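Local coordinates for aminotransferase, class I and II (Erwinia tasmaniensis, PDB 5Z0Q), which is a class I and II aminotransferase-family protein of fold type I, with pyridoxal-5'-phosphate bound, at residues W87-V100 and S250-N264. Residues are numbered along the deposited sequence; the frame is centred on the assembly and turned at random.
With PLP (pyridoxal-5'-phosphate), chain M.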
loop_
_atom_site.group_PDB
_atom_site.type_symbol
_atom_site.label_atom_id
_atom_site.label_comp_id
_atom_site.label_asym_id
_atom_site.label_seq_id
_atom_site.Cartn_x
_atom_site.Cartn_y
_atom_site.Cartn_z
ATOM N N TRP A 87 -14.938 -3.940 24.204
ATOM C CA TRP A 87 -13.993 -2.835 24.074
ATOM C C TRP A 87 -14.634 -1.770 23.196
ATOM O O TRP A 87 -14.731 -1.949 21.977
ATOM C CB TRP A 87 -12.673 -3.319 23.476
ATOM C CG TRP A 87 -11.586 -2.291 23.482
ATOM C CD1 TRP A 87 -11.424 -1.273 24.376
ATOM C CD2 TRP A 87 -10.513 -2.175 22.541
ATOM N NE1 TRP A 87 -10.313 -0.533 24.052
ATOM C CE2 TRP A 87 -9.735 -1.067 22.930
ATOM C CE3 TRP A 87 -10.134 -2.901 21.408
ATOM C CZ2 TRP A 87 -8.601 -0.666 22.225
ATOM C CZ3 TRP A 87 -9.006 -2.504 20.710
ATOM C CH2 TRP A 87 -8.253 -1.396 21.122
ATOM N N LYS A 88 -15.072 -0.671 23.807
ATOM C CA LYS A 88 -15.675 0.418 23.051
ATOM C C LYS A 88 -14.583 1.290 22.442
ATOM O O LYS A 88 -13.640 1.696 23.129
ATOM C CB LYS A 88 -16.603 1.247 23.942
ATOM C CG LYS A 88 -15.964 1.807 25.203
ATOM C CD LYS A 88 -17.002 2.498 26.075
ATOM C CE LYS A 88 -16.354 3.275 27.210
ATOM N NZ LYS A 88 -15.521 4.399 26.699
ATOM N N ILE A 89 -14.708 1.566 21.146
ATOM C CA ILE A 89 -13.686 2.260 20.371
ATOM C C ILE A 89 -14.217 3.628 19.969
ATOM O O ILE A 89 -15.340 3.739 19.462
ATOM C CB ILE A 89 -13.278 1.449 19.129
ATOM C CG1 ILE A 89 -12.620 0.134 19.542
ATOM C CG2 ILE A 89 -12.337 2.253 18.244
ATOM C CD1 ILE A 89 -11.310 0.327 20.252
ATOM N N GLN A 90 -13.412 4.665 20.194
ATOM C CA GLN A 90 -13.741 5.973 19.647
ATOM C C GLN A 90 -13.325 6.039 18.179
ATOM O O GLN A 90 -12.259 5.534 17.813
ATOM C CB GLN A 90 -13.050 7.081 20.437
ATOM C CG GLN A 90 -14.003 7.913 21.276
ATOM C CD GLN A 90 -14.961 7.059 22.083
ATOM O OE1 GLN A 90 -14.556 6.353 23.007
ATOM N NE2 GLN A 90 -16.240 7.112 21.731
ATOM N N PRO A 91 -14.147 6.646 17.320
ATOM C CA PRO A 91 -13.842 6.620 15.878
ATOM C C PRO A 91 -12.512 7.259 15.514
ATOM O O PRO A 91 -11.823 6.760 14.616
ATOM C CB PRO A 91 -15.027 7.379 15.262
ATOM C CG PRO A 91 -16.131 7.221 16.256
ATOM C CD PRO A 91 -15.461 7.249 17.598
ATOM N N GLU A 92 -12.121 8.344 16.186
ATOM C CA GLU A 92 -10.874 9.012 15.830
ATOM C C GLU A 92 -9.638 8.225 16.251
ATOM O O GLU A 92 -8.524 8.626 15.895
ATOM C CB GLU A 92 -10.826 10.419 16.437
ATOM C CG GLU A 92 -10.737 10.465 17.955
ATOM C CD GLU A 92 -12.096 10.422 18.627
ATOM O OE1 GLU A 92 -13.096 10.122 17.940
ATOM O OE2 GLU A 92 -12.165 10.696 19.844
ATOM N N TRP A 93 -9.801 7.127 16.992
ATOM C CA TRP A 93 -8.663 6.284 17.339
ATOM C C TRP A 93 -8.156 5.480 16.150
ATOM O O TRP A 93 -7.014 5.008 16.180
ATOM C CB TRP A 93 -9.032 5.320 18.468
ATOM C CG TRP A 93 -9.364 5.974 19.771
ATOM C CD1 TRP A 93 -9.292 7.304 20.066
ATOM C CD2 TRP A 93 -9.821 5.322 20.961
ATOM N NE1 TRP A 93 -9.678 7.521 21.368
ATOM C CE2 TRP A 93 -10.007 6.319 21.939
ATOM C CE3 TRP A 93 -10.091 3.991 21.295
ATOM C CZ2 TRP A 93 -10.450 6.028 23.227
ATOM C CZ3 TRP A 93 -10.530 3.704 22.574
ATOM C CH2 TRP A 93 -10.705 4.717 23.524
ATOM N N LEU A 94 -8.971 5.313 15.113
ATOM C CA LEU A 94 -8.638 4.411 14.022
ATOM C C LEU A 94 -7.715 5.078 13.011
ATOM O O LEU A 94 -7.856 6.265 12.701
ATOM C CB LEU A 94 -9.912 3.930 13.325
ATOM C CG LEU A 94 -10.910 3.179 14.207
ATOM C CD1 LEU A 94 -12.129 2.765 13.403
ATOM C CD2 LEU A 94 -10.254 1.969 14.848
ATOM N N VAL A 95 -6.759 4.301 12.505
ATOM C CA VAL A 95 -5.880 4.706 11.411
ATOM C C VAL A 95 -5.783 3.511 10.471
ATOM O O VAL A 95 -5.244 2.465 10.849
ATOM C CB VAL A 95 -4.483 5.131 11.890
ATOM C CG1 VAL A 95 -3.588 5.434 10.700
ATOM C CG2 VAL A 95 -4.571 6.341 12.806
ATOM N N PHE A 96 -6.305 3.656 9.256
ATOM C CA PHE A 96 -6.332 2.550 8.309
ATOM C C PHE A 96 -5.004 2.438 7.569
ATOM O O PHE A 96 -4.399 3.444 7.188
ATOM C CB PHE A 96 -7.481 2.727 7.318
ATOM C CG PHE A 96 -8.838 2.715 7.962
ATOM C CD1 PHE A 96 -9.381 1.535 8.441
ATOM C CD2 PHE A 96 -9.569 3.884 8.089
ATOM C CE1 PHE A 96 -10.629 1.519 9.038
ATOM C CE2 PHE A 96 -10.819 3.877 8.682
ATOM C CZ PHE A 96 -11.349 2.693 9.157
ATOM N N LEU A 97 -4.558 1.203 7.364
ATOM C CA LEU A 97 -3.253 0.911 6.796
ATOM C C LEU A 97 -3.382 -0.178 5.743
ATOM O O LEU A 97 -4.312 -0.992 5.799
ATOM C CB LEU A 97 -2.262 0.458 7.880
ATOM C CG LEU A 97 -1.957 1.454 8.999
ATOM C CD1 LEU A 97 -1.408 0.730 10.218
ATOM C CD2 LEU A 97 -0.976 2.511 8.514
ATOM N N PRO A 98 -2.469 -0.213 4.764
ATOM C CA PRO A 98 -2.452 -1.305 3.767
ATOM C C PRO A 98 -1.597 -2.487 4.218
ATOM O O PRO A 98 -0.555 -2.817 3.633
ATOM C CB PRO A 98 -1.885 -0.605 2.532
ATOM C CG PRO A 98 -0.926 0.389 3.104
ATOM C CD PRO A 98 -1.530 0.866 4.408
ATOM N N GLY A 99 -2.037 -3.146 5.282
ATOM C CA GLY A 99 -1.329 -4.280 5.844
ATOM C C GLY A 99 -1.034 -4.089 7.319
ATOM O O GLY A 99 -1.247 -3.026 7.900
ATOM N N VAL A 100 -0.531 -5.164 7.921
ATOM C CA VAL A 100 -0.210 -5.169 9.344
ATOM C C VAL A 100 1.292 -4.988 9.521
ATOM O O VAL A 100 1.744 -4.376 10.495
ATOM C CB VAL A 100 -0.701 -6.463 10.020
ATOM C CG1 VAL A 100 -0.422 -6.428 11.518
ATOM C CG2 VAL A 100 -2.184 -6.667 9.754
ATOM N N SER A 250 -6.189 -3.152 6.742
ATOM C CA SER A 250 -5.974 -3.284 8.176
ATOM C C SER A 250 -6.224 -1.936 8.837
ATOM O O SER A 250 -6.472 -0.927 8.170
ATOM C CB SER A 250 -4.557 -3.786 8.479
ATOM O OG SER A 250 -3.594 -2.802 8.147
ATOM N N LEU A 251 -6.150 -1.919 10.167
ATOM C CA LEU A 251 -6.344 -0.687 10.917
ATOM C C LEU A 251 -5.554 -0.755 12.214
ATOM O O LEU A 251 -5.343 -1.832 12.779
ATOM C CB LEU A 251 -7.832 -0.424 11.201
ATOM C CG LEU A 251 -8.691 -1.505 11.869
ATOM C CD1 LEU A 251 -8.579 -1.471 13.390
ATOM C CD2 LEU A 251 -10.143 -1.363 11.437
ATOM N N ALA A 252 -5.118 0.413 12.677
ATOM C CA ALA A 252 -4.437 0.559 13.953
ATOM C C ALA A 252 -5.301 1.396 14.885
ATOM O O ALA A 252 -5.885 2.401 14.468
ATOM C CB ALA A 252 -3.063 1.210 13.779
ATOM N N VAL A 253 -5.383 0.978 16.143
ATOM C CA VAL A 253 -6.196 1.651 17.150
ATOM C C VAL A 253 -5.250 2.312 18.141
ATOM O O VAL A 253 -4.619 1.633 18.961
ATOM C CB VAL A 253 -7.153 0.683 17.856
ATOM C CG1 VAL A 253 -8.085 1.445 18.785
ATOM C CG2 VAL A 253 -7.942 -0.119 16.831
ATOM N N ILE A 254 -5.148 3.633 18.069
ATOM C CA ILE A 254 -4.271 4.416 18.927
ATOM C C ILE A 254 -5.133 5.386 19.726
ATOM O O ILE A 254 -5.485 6.463 19.244
ATOM C CB ILE A 254 -3.206 5.167 18.109
ATOM C CG1 ILE A 254 -2.710 4.296 16.953
ATOM C CG2 ILE A 254 -2.043 5.574 18.999
ATOM C CD1 ILE A 254 -1.826 5.027 15.971
ATOM N N PRO A 255 -5.504 5.029 20.960
ATOM C CA PRO A 255 -6.325 5.947 21.764
ATOM C C PRO A 255 -5.589 7.208 22.182
ATOM O O PRO A 255 -6.227 8.255 22.350
ATOM C CB PRO A 255 -6.718 5.094 22.980
ATOM C CG PRO A 255 -6.515 3.677 22.543
ATOM C CD PRO A 255 -5.351 3.717 21.605
ATOM N N ASN A 256 -4.276 7.144 22.355
ATOM C CA ASN A 256 -3.521 8.321 22.769
ATOM C C ASN A 256 -3.466 9.325 21.624
ATOM O O ASN A 256 -3.049 8.970 20.514
ATOM C CB ASN A 256 -2.110 7.921 23.202
ATOM C CG ASN A 256 -1.373 9.042 23.916
ATOM O OD1 ASN A 256 -1.385 10.194 23.480
ATOM N ND2 ASN A 256 -0.724 8.704 25.024
ATOM N N PRO A 257 -3.881 10.577 21.843
ATOM C CA PRO A 257 -3.822 11.558 20.746
ATOM C C PRO A 257 -2.405 11.894 20.319
ATOM O O PRO A 257 -2.137 12.010 19.116
ATOM C CB PRO A 257 -4.549 12.779 21.330
ATOM C CG PRO A 257 -5.366 12.241 22.466
ATOM C CD PRO A 257 -4.564 11.112 23.031
ATOM N N GLU A 258 -1.481 12.054 21.272
ATOM C CA GLU A 258 -0.110 12.399 20.911
ATOM C C GLU A 258 0.577 11.246 20.190
ATOM O O GLU A 258 1.323 11.466 19.227
ATOM C CB GLU A 258 0.682 12.797 22.155
ATOM C CG GLU A 258 2.045 13.399 21.845
ATOM C CD GLU A 258 3.158 12.816 22.698
ATOM O OE1 GLU A 258 4.337 12.951 22.307
ATOM O OE2 GLU A 258 2.855 12.218 23.753
ATOM N N LEU A 259 0.347 10.012 20.643
ATOM C CA LEU A 259 0.934 8.861 19.967
ATOM C C LEU A 259 0.340 8.664 18.580
ATOM O O LEU A 259 1.013 8.133 17.689
ATOM C CB LEU A 259 0.748 7.599 20.810
ATOM C CG LEU A 259 1.435 7.587 22.176
ATOM C CD1 LEU A 259 1.211 6.256 22.878
ATOM C CD2 LEU A 259 2.922 7.882 22.042
ATOM N N ARG A 260 -0.912 9.082 18.375
ATOM C CA ARG A 260 -1.517 8.966 17.053
ATOM C C ARG A 260 -0.927 9.985 16.087
ATOM O O ARG A 260 -0.774 9.700 14.895
ATOM C CB ARG A 260 -3.033 9.132 17.149
ATOM C CG ARG A 260 -3.779 8.679 15.902
ATOM C CD ARG A 260 -5.263 9.011 15.977
ATOM N NE ARG A 260 -5.828 8.745 17.297
ATOM C CZ ARG A 260 -6.331 9.681 18.096
ATOM N NH1 ARG A 260 -6.352 10.947 17.703
ATOM N NH2 ARG A 260 -6.821 9.352 19.284
ATOM N N ALA A 261 -0.595 11.180 16.584
ATOM C CA ALA A 261 0.026 12.189 15.731
ATOM C C ALA A 261 1.441 11.781 15.341
ATOM O O ALA A 261 1.848 11.970 14.189
ATOM C CB ALA A 261 0.027 13.545 16.438
ATOM N N ARG A 262 2.205 11.226 16.286
ATOM C CA ARG A 262 3.536 10.724 15.961
ATOM C C ARG A 262 3.467 9.561 14.982
ATOM O O ARG A 262 4.342 9.418 14.122
ATOM C CB ARG A 262 4.264 10.301 17.239
ATOM C CG ARG A 262 4.511 11.433 18.224
ATOM C CD ARG A 262 4.974 10.905 19.574
ATOM N NE ARG A 262 6.214 10.139 19.476
ATOM C CZ ARG A 262 6.797 9.525 20.502
ATOM N NH1 ARG A 262 6.250 9.583 21.709
ATOM N NH2 ARG A 262 7.925 8.852 20.322
ATOM N N PHE A 263 2.432 8.724 15.096
ATOM C CA PHE A 263 2.268 7.606 14.174
ATOM C C PHE A 263 1.933 8.099 12.772
ATOM O O PHE A 263 2.552 7.674 11.788
ATOM C CB PHE A 263 1.180 6.665 14.696
ATOM C CG PHE A 263 1.030 5.397 13.903
ATOM C CD1 PHE A 263 1.796 4.282 14.201
ATOM C CD2 PHE A 263 0.112 5.312 12.868
ATOM C CE1 PHE A 263 1.656 3.112 13.478
ATOM C CE2 PHE A 263 -0.033 4.147 12.141
ATOM C CZ PHE A 263 0.741 3.045 12.447
ATOM N N ASN A 264 0.956 9.005 12.662
ATOM C CA ASN A 264 0.542 9.500 11.353
ATOM C C ASN A 264 1.646 10.301 10.674
ATOM O O ASN A 264 1.765 10.265 9.443
ATOM C CB ASN A 264 -0.722 10.348 11.492
ATOM C CG ASN A 264 -1.929 9.531 11.907
ATOM O OD1 ASN A 264 -2.067 8.369 11.524
ATOM N ND2 ASN A 264 -2.811 10.133 12.696
HETATM N N1 PLP M . 0.797 -10.242 11.800
HETATM C C2 PLP M . 0.964 -11.583 12.086
HETATM C C2A PLP M . 1.362 -12.012 13.468
HETATM C C3 PLP M . 0.759 -12.537 11.097
HETATM O O3 PLP M . 0.924 -13.867 11.381
HETATM C C4 PLP M . 0.387 -12.139 9.817
HETATM C C4A PLP M . -0.005 -13.166 8.796
HETATM C C5 PLP M . 0.224 -10.788 9.534
HETATM C C6 PLP M . 0.429 -9.841 10.532
HETATM C C5A PLP M . -0.181 -10.366 8.139
HETATM O O4P PLP M . 0.197 -9.032 7.883
HETATM P P PLP M . 0.124 -8.464 6.379
HETATM O O1P PLP M . 0.816 -9.429 5.444
HETATM O O2P PLP M . 0.802 -7.116 6.303
HETATM O O3P PLP M . -1.328 -8.328 5.989
#
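Trp93 lays one face of its indole on Pro255: Pro255 CA sits straight over the five-membered ring, 3.5 Å from its centroid, a CH-pi contact, while CB covers the middle of the ring system. Gln90 CB lies against the opposite face, toward the rim, so the indole is held between its own loop and the turn after strand 250-253. The plane of the Arg260 guanidinium is turned 16° from that of the indole, and NH2 comes to 3.3 Å from Trp93 CD1; Glu92 O rests over one guanidinium face and Asn256 O on the other. Bent at chi3 (-42°), Arg260 turns NE and NH2 side-on to Ile254 O, and this carbonyl takes both bonds. Ile89 CD1 sits over the centre of one face of Trp87, and Val253 CG1 meets both. Phe96 has Ser250 O in plane at its edge.

The strands run antiparallel, with Leu94, Phe96, Leu251 and Val253 on one face; on the other, Val95 CG1 and Leu97 CD1 meet the ring edge of Phe263. Ile254 N bonds Trp93 O almost straight (172°), Val95 and Ala252 exchange two bonds, and so do Leu97 and Ser250. Val100 N donates to O2P of pyridoxal-5'-phosphate, 2.9 Å away. Within this chain strand 94-97 is the outermost strand of the mixed sheet and leads into the phosphate-binding turn before helix 101-111, as in the large domain of fold-type I aminotransferases.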